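Local coordinates for flagellar biosynthesis protein FlhF (Bacillus subtilis, PDB 2PX0) that binds GTP as a homodimeric GTPase of the signal recognition particle family, is necessary for flagellar biosynthesis and may help translocate the flagellum, at residues His134-Arg146 with Phe180-Arg193. Numbering follows the deposited sequence.
Sequences HKKIAFITTDTYR and FSEYDHVFVDTAGR. With GNP (phosphoaminophosphonic acid-guanylate ester), chain J; GNP (phosphoaminophosphonic acid-guanylate ester), chain R.
Ala-138 and Phe-180 meet in the tightly packed half of this contact: the methyl CB lies over one face of the ring, 3.9 Å from its centroid and 22° off the normal, a CH-pi contact. Ile-140 slides past the same ring in the opposite direction, CG1 3.8 Å from Phe-180 CE2, while its CD1 reaches Val-186 CG1. Shortening Phe-180 to an alanine is likely to leave a gap against the Ala-138 methyl and Ile-140 CG1, since the ring fills that space. On the other face of the sheet, Ile-137 CG2 packs 3.6 Å from Phe-187 CD1, and Phe-139 CE1 rests against Phe-187 CB. Backbone bonds join the strands, whose axes diverge by only 24°; Asp-189 N to Ile-140 O (3.1 Å) is nearly straight, with an N-H...O angle of 164°.

The lysine end is more exposed. There Asp-184 OD2 accepts a hydrogen bond from Lys-136 N at 2.7 Å on its anti side, somewhat out of the carboxylate plane, and Lys-136, bent at chi3, brings NZ to Glu-182 O (3.1 Å). At the far end, Arg-146, extended from CG to NE, donates a hydrogen bond from NH1 to the gamma-phosphate O1G of the chain J GNP.

Strand 137-141 is the edge of the chain's parallel P-loop GTPase sheet, with 185-189 next to it and 107-112 beyond. Asp-189 OD2 is hydrogen-bonded to Thr-119 OG1 near the magnesium ion; helices 118-132 and 149-157 flank the Phe-139 face.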
ATOM      1  N   HIS A 134     -13.303  -8.158  28.245  1.00 70.16           N
ATOM      2  CA  HIS A 134     -13.062  -9.237  29.201  1.00 69.42           C
ATOM      3  C   HIS A 134     -13.279 -10.616  28.589  1.00 69.09           C
ATOM      4  O   HIS A 134     -14.237 -11.301  28.942  1.00 68.95           O
ATOM      5  CB  HIS A 134     -13.994  -9.093  30.407  1.00 69.20           C
ATOM      6  CG  HIS A 134     -14.072  -7.701  30.954  1.00 68.79           C
ATOM      7  ND1 HIS A 134     -12.986  -7.054  31.502  1.00 69.05           N
ATOM      8  CD2 HIS A 134     -15.110  -6.834  31.038  1.00 69.06           C
ATOM      9  CE1 HIS A 134     -13.351  -5.847  31.899  1.00 69.29           C
ATOM     10  NE2 HIS A 134     -14.635  -5.688  31.630  1.00 69.16           N
ATOM     11  N   LYS A 135     -12.396 -11.035  27.686  1.00 69.30           N
ATOM     12  CA  LYS A 135     -12.549 -12.344  27.059  1.00 69.63           C
ATOM     13  C   LYS A 135     -11.284 -13.186  27.017  1.00 69.11           C
ATOM     14  O   LYS A 135     -10.177 -12.668  27.099  1.00 69.43           O
ATOM     15  CB  LYS A 135     -13.096 -12.189  25.637  1.00 70.07           C
ATOM     16  CG  LYS A 135     -14.535 -11.716  25.580  1.00 70.57           C
ATOM     17  CD  LYS A 135     -15.041 -11.665  24.155  1.00 71.99           C
ATOM     18  CE  LYS A 135     -16.488 -11.193  24.114  1.00 73.08           C
ATOM     19  NZ  LYS A 135     -17.386 -12.116  24.866  1.00 72.61           N
ATOM     20  N   LYS A 136     -11.471 -14.496  26.908  1.00 68.94           N
ATOM     21  CA  LYS A 136     -10.360 -15.428  26.822  1.00 69.21           C
ATOM     22  C   LYS A 136      -9.896 -15.414  25.385  1.00 68.03           C
ATOM     23  O   LYS A 136     -10.547 -15.988  24.508  1.00 68.36           O
ATOM     24  CB  LYS A 136     -10.787 -16.854  27.189  1.00 71.04           C
ATOM     25  CG  LYS A 136     -10.769 -17.170  28.676  1.00 72.15           C
ATOM     26  CD  LYS A 136     -11.059 -18.645  28.918  1.00 75.06           C
ATOM     27  CE  LYS A 136     -12.475 -19.029  28.454  1.00 77.09           C
ATOM     28  NZ  LYS A 136     -12.778 -20.475  28.683  1.00 77.82           N
ATOM     29  N   ILE A 137      -8.762 -14.766  25.156  1.00 66.72           N
ATOM     30  CA  ILE A 137      -8.188 -14.647  23.831  1.00 64.38           C
ATOM     31  C   ILE A 137      -7.173 -15.744  23.546  1.00 62.38           C
ATOM     32  O   ILE A 137      -6.530 -16.271  24.447  1.00 62.01           O
ATOM     33  CB  ILE A 137      -7.498 -13.282  23.689  1.00 65.21           C
ATOM     34  CG1 ILE A 137      -8.475 -12.177  24.073  1.00 67.06           C
ATOM     35  CG2 ILE A 137      -7.030 -13.070  22.278  1.00 67.18           C
ATOM     36  CD1 ILE A 137      -9.809 -12.265  23.351  1.00 68.76           C
ATOM     37  N   ALA A 138      -7.044 -16.084  22.275  1.00 61.28           N
ATOM     38  CA  ALA A 138      -6.087 -17.090  21.837  1.00 59.72           C
ATOM     39  C   ALA A 138      -5.564 -16.629  20.478  1.00 58.48           C
ATOM     40  O   ALA A 138      -6.212 -15.833  19.799  1.00 57.65           O
ATOM     41  CB  ALA A 138      -6.766 -18.438  21.707  1.00 59.84           C
ATOM     42  N   PHE A 139      -4.392 -17.117  20.088  1.00 56.27           N
ATOM     43  CA  PHE A 139      -3.808 -16.748  18.807  1.00 53.34           C
ATOM     44  C   PHE A 139      -3.449 -17.972  17.998  1.00 52.83           C
ATOM     45  O   PHE A 139      -3.393 -19.074  18.523  1.00 52.56           O
ATOM     46  CB  PHE A 139      -2.559 -15.910  19.020  1.00 51.77           C
ATOM     47  CG  PHE A 139      -2.842 -14.476  19.304  1.00 53.25           C
ATOM     48  CD1 PHE A 139      -3.290 -13.629  18.290  1.00 55.54           C
ATOM     49  CD2 PHE A 139      -2.635 -13.953  20.572  1.00 53.14           C
ATOM     50  CE1 PHE A 139      -3.528 -12.270  18.536  1.00 54.75           C
ATOM     51  CE2 PHE A 139      -2.868 -12.599  20.831  1.00 54.09           C
ATOM     52  CZ  PHE A 139      -3.315 -11.755  19.811  1.00 54.30           C
ATOM     53  N   ILE A 140      -3.218 -17.761  16.710  1.00 53.66           N
ATOM     54  CA  ILE A 140      -2.837 -18.822  15.784  1.00 53.34           C
ATOM     55  C   ILE A 140      -2.228 -18.142  14.581  1.00 54.00           C
ATOM     56  O   ILE A 140      -2.755 -17.143  14.101  1.00 54.73           O
ATOM     57  CB  ILE A 140      -4.051 -19.617  15.261  1.00 53.78           C
ATOM     58  CG1 ILE A 140      -4.676 -20.454  16.377  1.00 52.88           C
ATOM     59  CG2 ILE A 140      -3.624 -20.496  14.092  1.00 52.34           C
ATOM     60  CD1 ILE A 140      -5.835 -21.301  15.904  1.00 53.00           C
ATOM     61  N   THR A 141      -1.122 -18.668  14.085  1.00 55.93           N
ATOM     62  CA  THR A 141      -0.515 -18.069  12.908  1.00 58.21           C
ATOM     63  C   THR A 141      -0.446 -19.073  11.771  1.00 59.43           C
ATOM     64  O   THR A 141      -0.456 -20.289  11.980  1.00 61.06           O
ATOM     65  CB  THR A 141       0.898 -17.583  13.168  1.00 58.42           C
ATOM     66  OG1 THR A 141       0.929 -16.817  14.375  1.00 60.35           O
ATOM     67  CG2 THR A 141       1.356 -16.719  12.007  1.00 58.51           C
ATOM     68  N   THR A 142      -0.382 -18.546  10.561  1.00 59.62           N
ATOM     69  CA  THR A 142      -0.288 -19.358   9.366  1.00 59.96           C
ATOM     70  C   THR A 142       0.859 -18.740   8.613  1.00 61.94           C
ATOM     71  O   THR A 142       1.358 -19.307   7.640  1.00 62.79           O
ATOM     72  CB  THR A 142      -1.570 -19.260   8.536  1.00 58.05           C
ATOM     73  OG1 THR A 142      -2.549 -20.121   9.109  1.00 60.17           O
ATOM     74  CG2 THR A 142      -1.340 -19.668   7.096  1.00 58.69           C
ATOM     75  N   ASP A 143       1.291 -17.574   9.081  1.00 63.08           N
ATOM     76  CA  ASP A 143       2.377 -16.893   8.408  1.00 65.63           C
ATOM     77  C   ASP A 143       3.711 -17.563   8.657  1.00 67.86           C
ATOM     78  O   ASP A 143       4.480 -17.152   9.534  1.00 68.68           O
ATOM     79  CB  ASP A 143       2.453 -15.429   8.820  1.00 63.58           C
ATOM     80  CG  ASP A 143       3.461 -14.664   7.999  1.00 61.94           C
ATOM     81  OD1 ASP A 143       4.639 -15.067   7.988  1.00 61.10           O
ATOM     82  OD2 ASP A 143       3.079 -13.670   7.354  1.00 62.95           O
ATOM     83  N   THR A 144       3.973 -18.605   7.874  1.00 69.87           N
ATOM     84  CA  THR A 144       5.219 -19.345   7.966  1.00 71.95           C
ATOM     85  C   THR A 144       6.194 -18.706   6.992  1.00 72.00           C
ATOM     86  O   THR A 144       7.412 -18.794   7.165  1.00 71.11           O
ATOM     87  CB  THR A 144       5.015 -20.809   7.577  1.00 73.98           C
ATOM     88  OG1 THR A 144       4.277 -21.471   8.611  1.00 77.08           O
ATOM     89  CG2 THR A 144       6.361 -21.504   7.371  1.00 75.89           C
ATOM     90  N   TYR A 145       5.645 -18.042   5.979  1.00 71.85           N
ATOM     91  CA  TYR A 145       6.468 -17.397   4.972  1.00 71.59           C
ATOM     92  C   TYR A 145       7.352 -16.257   5.485  1.00 69.61           C
ATOM     93  O   TYR A 145       8.562 -16.409   5.611  1.00 68.18           O
ATOM     94  CB  TYR A 145       5.598 -16.875   3.833  1.00 74.47           C
ATOM     95  CG  TYR A 145       6.435 -16.264   2.737  1.00 79.41           C
ATOM     96  CD1 TYR A 145       7.349 -17.042   2.019  1.00 80.29           C
ATOM     97  CD2 TYR A 145       6.369 -14.895   2.458  1.00 80.01           C
ATOM     98  CE1 TYR A 145       8.182 -16.473   1.059  1.00 80.35           C
ATOM     99  CE2 TYR A 145       7.201 -14.317   1.496  1.00 80.12           C
ATOM    100  CZ  TYR A 145       8.103 -15.114   0.807  1.00 80.37           C
ATOM    101  OH  TYR A 145       8.939 -14.549  -0.122  1.00 81.61           O
ATOM    102  N   ARG A 146       6.743 -15.113   5.766  1.00 68.43           N
ATOM    103  CA  ARG A 146       7.489 -13.947   6.233  1.00 68.10           C
ATOM    104  C   ARG A 146       8.498 -14.215   7.344  1.00 68.88           C
ATOM    105  O   ARG A 146       8.156 -14.746   8.408  1.00 70.82           O
ATOM    106  CB  ARG A 146       6.528 -12.842   6.684  1.00 66.26           C
ATOM    107  CG  ARG A 146       7.242 -11.662   7.303  1.00 64.30           C
ATOM    108  CD  ARG A 146       6.324 -10.490   7.547  1.00 62.22           C
ATOM    109  NE  ARG A 146       7.009  -9.463   8.324  1.00 61.73           N
ATOM    110  CZ  ARG A 146       6.679  -8.175   8.318  1.00 63.42           C
ATOM    111  NH1 ARG A 146       5.666  -7.753   7.571  1.00 64.87           N
ATOM    112  NH2 ARG A 146       7.362  -7.307   9.056  1.00 63.91           N
ATOM    113  N   PHE A 180      -7.809 -24.838  20.959  1.00 81.89           N
ATOM    114  CA  PHE A 180      -8.366 -23.616  21.518  1.00 80.57           C
ATOM    115  C   PHE A 180      -9.885 -23.627  21.548  1.00 79.89           C
ATOM    116  O   PHE A 180     -10.522 -22.599  21.810  1.00 78.72           O
ATOM    117  CB  PHE A 180      -7.885 -22.413  20.717  1.00 79.68           C
ATOM    118  CG  PHE A 180      -6.419 -22.156  20.847  1.00 78.56           C
ATOM    119  CD1 PHE A 180      -5.847 -21.960  22.099  1.00 77.65           C
ATOM    120  CD2 PHE A 180      -5.609 -22.101  19.723  1.00 77.26           C
ATOM    121  CE1 PHE A 180      -4.494 -21.714  22.227  1.00 76.72           C
ATOM    122  CE2 PHE A 180      -4.252 -21.854  19.844  1.00 77.13           C
ATOM    123  CZ  PHE A 180      -3.693 -21.660  21.096  1.00 76.17           C
ATOM    124  N   SER A 181     -10.458 -24.794  21.280  1.00 79.48           N
ATOM    125  CA  SER A 181     -11.904 -24.965  21.275  1.00 79.59           C
ATOM    126  C   SER A 181     -12.563 -24.425  22.547  1.00 79.47           C
ATOM    127  O   SER A 181     -13.749 -24.096  22.555  1.00 78.47           O
ATOM    128  CB  SER A 181     -12.246 -26.450  21.121  1.00 79.45           C
ATOM    129  OG  SER A 181     -11.709 -27.213  22.189  1.00 78.48           O
ATOM    130  N   GLU A 182     -11.787 -24.327  23.620  1.00 79.56           N
ATOM    131  CA  GLU A 182     -12.307 -23.852  24.895  1.00 78.93           C
ATOM    132  C   GLU A 182     -12.297 -22.331  25.033  1.00 76.78           C
ATOM    133  O   GLU A 182     -12.990 -21.777  25.889  1.00 75.56           O
ATOM    134  CB  GLU A 182     -11.497 -24.471  26.039  1.00 82.86           C
ATOM    135  CG  GLU A 182     -11.488 -26.007  26.071  1.00 88.47           C
ATOM    136  CD  GLU A 182     -12.822 -26.612  26.503  1.00 90.99           C
ATOM    137  OE1 GLU A 182     -13.823 -26.460  25.766  1.00 92.65           O
ATOM    138  OE2 GLU A 182     -12.868 -27.241  27.583  1.00 91.93           O
ATOM    139  N   TYR A 183     -11.516 -21.658  24.196  1.00 74.71           N
ATOM    140  CA  TYR A 183     -11.416 -20.201  24.255  1.00 72.61           C
ATOM    141  C   TYR A 183     -12.568 -19.478  23.561  1.00 71.01           C
ATOM    142  O   TYR A 183     -13.208 -20.027  22.668  1.00 69.89           O
ATOM    143  CB  TYR A 183     -10.085 -19.746  23.646  1.00 72.77           C
ATOM    144  CG  TYR A 183      -8.886 -20.132  24.469  1.00 71.76           C
ATOM    145  CD1 TYR A 183      -8.520 -21.464  24.610  1.00 71.60           C
ATOM    146  CD2 TYR A 183      -8.147 -19.166  25.150  1.00 72.71           C
ATOM    147  CE1 TYR A 183      -7.455 -21.830  25.413  1.00 73.02           C
ATOM    148  CE2 TYR A 183      -7.073 -19.524  25.961  1.00 72.84           C
ATOM    149  CZ  TYR A 183      -6.738 -20.857  26.089  1.00 73.21           C
ATOM    150  OH  TYR A 183      -5.703 -21.231  26.913  1.00 74.80           O
ATOM    151  N   ASP A 184     -12.830 -18.241  23.974  1.00 69.32           N
ATOM    152  CA  ASP A 184     -13.901 -17.476  23.359  1.00 69.57           C
ATOM    153  C   ASP A 184     -13.552 -17.204  21.907  1.00 69.02           C
ATOM    154  O   ASP A 184     -14.131 -17.781  20.984  1.00 68.84           O
ATOM    155  CB  ASP A 184     -14.101 -16.137  24.067  1.00 69.85           C
ATOM    156  CG  ASP A 184     -14.485 -16.297  25.517  1.00 71.57           C
ATOM    157  OD1 ASP A 184     -15.344 -17.157  25.821  1.00 70.61           O
ATOM    158  OD2 ASP A 184     -13.932 -15.555  26.356  1.00 73.47           O
ATOM    159  N   HIS A 185     -12.582 -16.318  21.724  1.00 67.96           N
ATOM    160  CA  HIS A 185     -12.131 -15.926  20.401  1.00 66.10           C
ATOM    161  C   HIS A 185     -10.699 -16.357  20.131  1.00 65.35           C
ATOM    162  O   HIS A 185      -9.844 -16.360  21.025  1.00 66.23           O
ATOM    163  CB  HIS A 185     -12.246 -14.414  20.261  1.00 64.57           C
ATOM    164  CG  HIS A 185     -13.639 -13.903  20.444  1.00 63.90           C
ATOM    165  ND1 HIS A 185     -13.919 -12.583  20.721  1.00 64.63           N
ATOM    166  CD2 HIS A 185     -14.833 -14.536  20.383  1.00 62.90           C
ATOM    167  CE1 HIS A 185     -15.226 -12.425  20.826  1.00 63.37           C
ATOM    168  NE2 HIS A 185     -15.803 -13.594  20.625  1.00 62.86           N
ATOM    169  N   VAL A 186     -10.444 -16.725  18.883  1.00 63.14           N
ATOM    170  CA  VAL A 186      -9.120 -17.143  18.467  1.00 60.74           C
ATOM    171  C   VAL A 186      -8.762 -16.300  17.245  1.00 59.86           C
ATOM    172  O   VAL A 186      -9.372 -16.427  16.179  1.00 59.31           O
ATOM    173  CB  VAL A 186      -9.111 -18.617  18.088  1.00 60.02           C
ATOM    174  CG1 VAL A 186      -7.687 -19.089  17.913  1.00 60.81           C
ATOM    175  CG2 VAL A 186      -9.832 -19.421  19.143  1.00 58.83           C
ATOM    176  N   PHE A 187      -7.780 -15.426  17.408  1.00 58.61           N
ATOM    177  CA  PHE A 187      -7.364 -14.561  16.318  1.00 56.65           C
ATOM    178  C   PHE A 187      -6.276 -15.183  15.436  1.00 55.68           C
ATOM    179  O   PHE A 187      -5.133 -15.381  15.866  1.00 52.80           O
ATOM    180  CB  PHE A 187      -6.915 -13.210  16.884  1.00 55.96           C
ATOM    181  CG  PHE A 187      -8.005 -12.478  17.621  1.00 56.12           C
ATOM    182  CD1 PHE A 187      -8.337 -12.827  18.930  1.00 56.68           C
ATOM    183  CD2 PHE A 187      -8.748 -11.482  16.987  1.00 55.89           C
ATOM    184  CE1 PHE A 187      -9.400 -12.194  19.603  1.00 55.59           C
ATOM    185  CE2 PHE A 187      -9.814 -10.847  17.654  1.00 56.98           C
ATOM    186  CZ  PHE A 187     -10.139 -11.207  18.963  1.00 54.73           C
ATOM    187  N   VAL A 188      -6.664 -15.507  14.201  1.00 55.37           N
ATOM    188  CA  VAL A 188      -5.759 -16.107  13.223  1.00 53.72           C
ATOM    189  C   VAL A 188      -5.191 -15.078  12.253  1.00 52.08           C
ATOM    190  O   VAL A 188      -5.937 -14.336  11.619  1.00 52.15           O
ATOM    191  CB  VAL A 188      -6.471 -17.175  12.397  1.00 53.63           C
ATOM    192  CG1 VAL A 188      -5.478 -17.832  11.458  1.00 54.02           C
ATOM    193  CG2 VAL A 188      -7.106 -18.196  13.307  1.00 53.08           C
ATOM    194  N   ASP A 189      -3.866 -15.056  12.144  1.00 50.96           N
ATOM    195  CA  ASP A 189      -3.137 -14.138  11.265  1.00 51.61           C
ATOM    196  C   ASP A 189      -2.699 -14.994  10.073  1.00 50.82           C
ATOM    197  O   ASP A 189      -2.534 -16.206  10.214  1.00 51.74           O
ATOM    198  CB  ASP A 189      -1.930 -13.561  12.037  1.00 54.11           C
ATOM    199  CG  ASP A 189      -1.143 -12.500  11.254  1.00 55.34           C
ATOM    200  OD1 ASP A 189      -1.681 -11.935  10.278  1.00 55.87           O
ATOM    201  OD2 ASP A 189       0.024 -12.217  11.635  1.00 53.03           O
ATOM    202  N   THR A 190      -2.546 -14.384   8.899  1.00 49.56           N
ATOM    203  CA  THR A 190      -2.153 -15.130   7.702  1.00 48.80           C
ATOM    204  C   THR A 190      -1.019 -14.450   6.938  1.00 48.19           C
ATOM    205  O   THR A 190      -0.741 -13.273   7.149  1.00 47.59           O
ATOM    206  CB  THR A 190      -3.341 -15.311   6.722  1.00 47.41           C
ATOM    207  OG1 THR A 190      -3.652 -14.051   6.116  1.00 49.43           O
ATOM    208  CG2 THR A 190      -4.568 -15.828   7.455  1.00 44.54           C
ATOM    209  N   ALA A 191      -0.382 -15.199   6.043  1.00 48.33           N
ATOM    210  CA  ALA A 191       0.728 -14.690   5.244  1.00 47.32           C
ATOM    211  C   ALA A 191       0.294 -13.716   4.151  1.00 49.49           C
ATOM    212  O   ALA A 191      -0.766 -13.849   3.532  1.00 48.84           O
ATOM    213  CB  ALA A 191       1.470 -15.839   4.626  1.00 47.41           C
ATOM    214  N   GLY A 192       1.133 -12.728   3.904  1.00 52.21           N
ATOM    215  CA  GLY A 192       0.811 -11.758   2.883  1.00 54.97           C
ATOM    216  C   GLY A 192       1.432 -12.117   1.548  1.00 57.29           C
ATOM    217  O   GLY A 192       2.519 -11.640   1.207  1.00 56.66           O
ATOM    218  N   ARG A 193       0.752 -12.973   0.794  1.00 58.71           N
ATOM    219  CA  ARG A 193       1.241 -13.369  -0.516  1.00 60.29           C
ATOM    220  C   ARG A 193       0.482 -12.495  -1.512  1.00 60.99           C
ATOM    221  O   ARG A 193      -0.542 -11.921  -1.164  1.00 61.60           O
ATOM    222  CB  ARG A 193       0.936 -14.848  -0.769  1.00 60.75           C
ATOM    223  CG  ARG A 193       1.275 -15.796   0.381  1.00 63.80           C
ATOM    224  CD  ARG A 193       2.690 -16.359   0.323  1.00 67.85           C
ATOM    225  NE  ARG A 193       2.832 -17.508   1.224  1.00 72.21           N
ATOM    226  CZ  ARG A 193       3.918 -18.276   1.320  1.00 73.58           C
ATOM    227  NH1 ARG A 193       4.981 -18.028   0.566  1.00 72.77           N
ATOM    228  NH2 ARG A 193       3.940 -19.303   2.169  1.00 73.27           N
TER
HETATM  229  PG  GNP J   1       2.437  -8.630   5.875  1.00 44.64           P
HETATM  230  O1G GNP J   1       3.748  -8.306   5.247  1.00 42.09           O
HETATM  231  O2G GNP J   1       2.559  -9.701   6.980  1.00 45.58           O
HETATM  232  O3G GNP J   1       1.403  -9.007   4.876  1.00 42.09           O
HETATM  233  N3B GNP J   1       2.082  -7.164   6.619  1.00 46.35           N
HETATM  234  PB  GNP J   1       0.704  -6.980   7.507  1.00 49.73           P
HETATM  235  O1B GNP J   1      -0.472  -6.987   6.657  1.00 47.24           O
HETATM  236  O2B GNP J   1       0.802  -7.978   8.621  1.00 48.35           O
HETATM  237  O3A GNP J   1       1.025  -5.462   8.000  1.00 50.60           O
HETATM  238  PA  GNP J   1       1.739  -4.978   9.289  1.00 51.64           P
HETATM  239  O1A GNP J   1       0.910  -5.260  10.498  1.00 50.55           O
HETATM  240  O2A GNP J   1       3.146  -5.537   9.181  1.00 50.62           O
HETATM  241  O5' GNP J   1       1.780  -3.478   9.110  1.00 47.60           O
HETATM  242  C5' GNP J   1       2.513  -2.914   8.021  1.00 47.87           C
HETATM  243  C4' GNP J   1       2.699  -1.454   8.207  1.00 48.78           C
HETATM  244  O4' GNP J   1       1.577  -0.648   8.059  1.00 48.06           O
HETATM  245  C3' GNP J   1       3.299  -1.094   9.599  1.00 49.14           C
HETATM  246  O3' GNP J   1       4.404  -0.196   9.474  1.00 50.38           O
HETATM  247  C2' GNP J   1       2.131  -0.439  10.326  1.00 50.32           C
HETATM  248  O2' GNP J   1       2.506   0.488  11.298  1.00 52.99           O
HETATM  249  C1' GNP J   1       1.405   0.185   9.180  1.00 48.36           C
HETATM  250  N9  GNP J   1      -0.031   0.341   9.506  1.00 43.97           N
HETATM  251  C8  GNP J   1      -0.954  -0.757   9.778  1.00 43.88           C
HETATM  252  N7  GNP J   1      -2.146  -0.285  10.035  1.00 44.02           N
HETATM  253  C5  GNP J   1      -1.983   1.180   9.921  1.00 42.17           C
HETATM  254  C6  GNP J   1      -2.968   2.236  10.097  1.00 43.61           C
HETATM  255  O6  GNP J   1      -4.101   2.156  10.370  1.00 42.46           O
HETATM  256  N1  GNP J   1      -2.399   3.489   9.892  1.00 47.50           N
HETATM  257  C2  GNP J   1      -1.048   3.567   9.568  1.00 47.13           C
HETATM  258  N2  GNP J   1      -0.658   4.933   9.392  1.00 46.55           N
HETATM  259  N3  GNP J   1      -0.135   2.693   9.402  1.00 44.29           N
HETATM  260  C4  GNP J   1      -0.704   1.476   9.601  1.00 41.90           C
HETATM  261  PG  GNP R   5       7.470  -1.365   7.777  1.00 46.62           P
HETATM  262  O1G GNP R   5       6.274  -1.736   8.574  1.00 48.70           O
HETATM  263  O2G GNP R   5       8.774  -1.666   8.534  1.00 49.69           O
HETATM  264  O3G GNP R   5       7.429   0.041   7.320  1.00 44.22           O
HETATM  265  N3B GNP R   5       7.354  -2.476   6.486  1.00 47.87           N
HETATM  266  PB  GNP R   5       8.499  -2.514   5.287  1.00 48.37           P
HETATM  267  O1B GNP R   5       8.418  -1.337   4.432  1.00 49.03           O
HETATM  268  O2B GNP R   5       9.775  -2.828   5.977  1.00 49.73           O
HETATM  269  O3A GNP R   5       7.947  -3.746   4.463  1.00 48.67           O
HETATM  270  PA  GNP R   5       8.466  -5.144   4.417  1.00 52.40           P
HETATM  271  O1A GNP R   5       9.803  -5.172   3.784  1.00 54.50           O
HETATM  272  O2A GNP R   5       8.288  -5.673   5.822  1.00 54.49           O
HETATM  273  O5' GNP R   5       7.473  -5.840   3.481  1.00 51.44           O
HETATM  274  C5' GNP R   5       6.076  -5.958   3.837  1.00 51.77           C
HETATM  275  C4' GNP R   5       5.349  -6.865   2.896  1.00 52.52           C
HETATM  276  O4' GNP R   5       5.339  -6.511   1.553  1.00 53.33           O
HETATM  277  C3' GNP R   5       5.888  -8.333   2.952  1.00 53.43           C
HETATM  278  O3' GNP R   5       4.815  -9.284   3.116  1.00 53.28           O
HETATM  279  C2' GNP R   5       6.617  -8.503   1.605  1.00 52.85           C
HETATM  280  O2' GNP R   5       6.658  -9.819   1.125  1.00 50.27           O
HETATM  281  C1' GNP R   5       5.805  -7.577   0.737  1.00 52.22           C
HETATM  282  N9  GNP R   5       6.636  -7.059  -0.381  1.00 46.39           N
HETATM  283  C8  GNP R   5       7.806  -6.207  -0.216  1.00 44.83           C
HETATM  284  N7  GNP R   5       8.328  -5.927  -1.391  1.00 45.61           N
HETATM  285  C5  GNP R   5       7.447  -6.635  -2.362  1.00 44.55           C
HETATM  286  C6  GNP R   5       7.522  -6.705  -3.822  1.00 43.20           C
HETATM  287  O6  GNP R   5       8.291  -6.220  -4.544  1.00 44.65           O
HETATM  288  N1  GNP R   5       6.501  -7.474  -4.346  1.00 43.09           N
HETATM  289  C2  GNP R   5       5.590  -8.050  -3.485  1.00 46.05           C
HETATM  290  N2  GNP R   5       4.613  -8.803  -4.235  1.00 47.36           N
HETATM  291  N3  GNP R   5       5.456  -8.042  -2.205  1.00 45.85           N
HETATM  292  C4  GNP R   5       6.464  -7.282  -1.693  1.00 44.32           C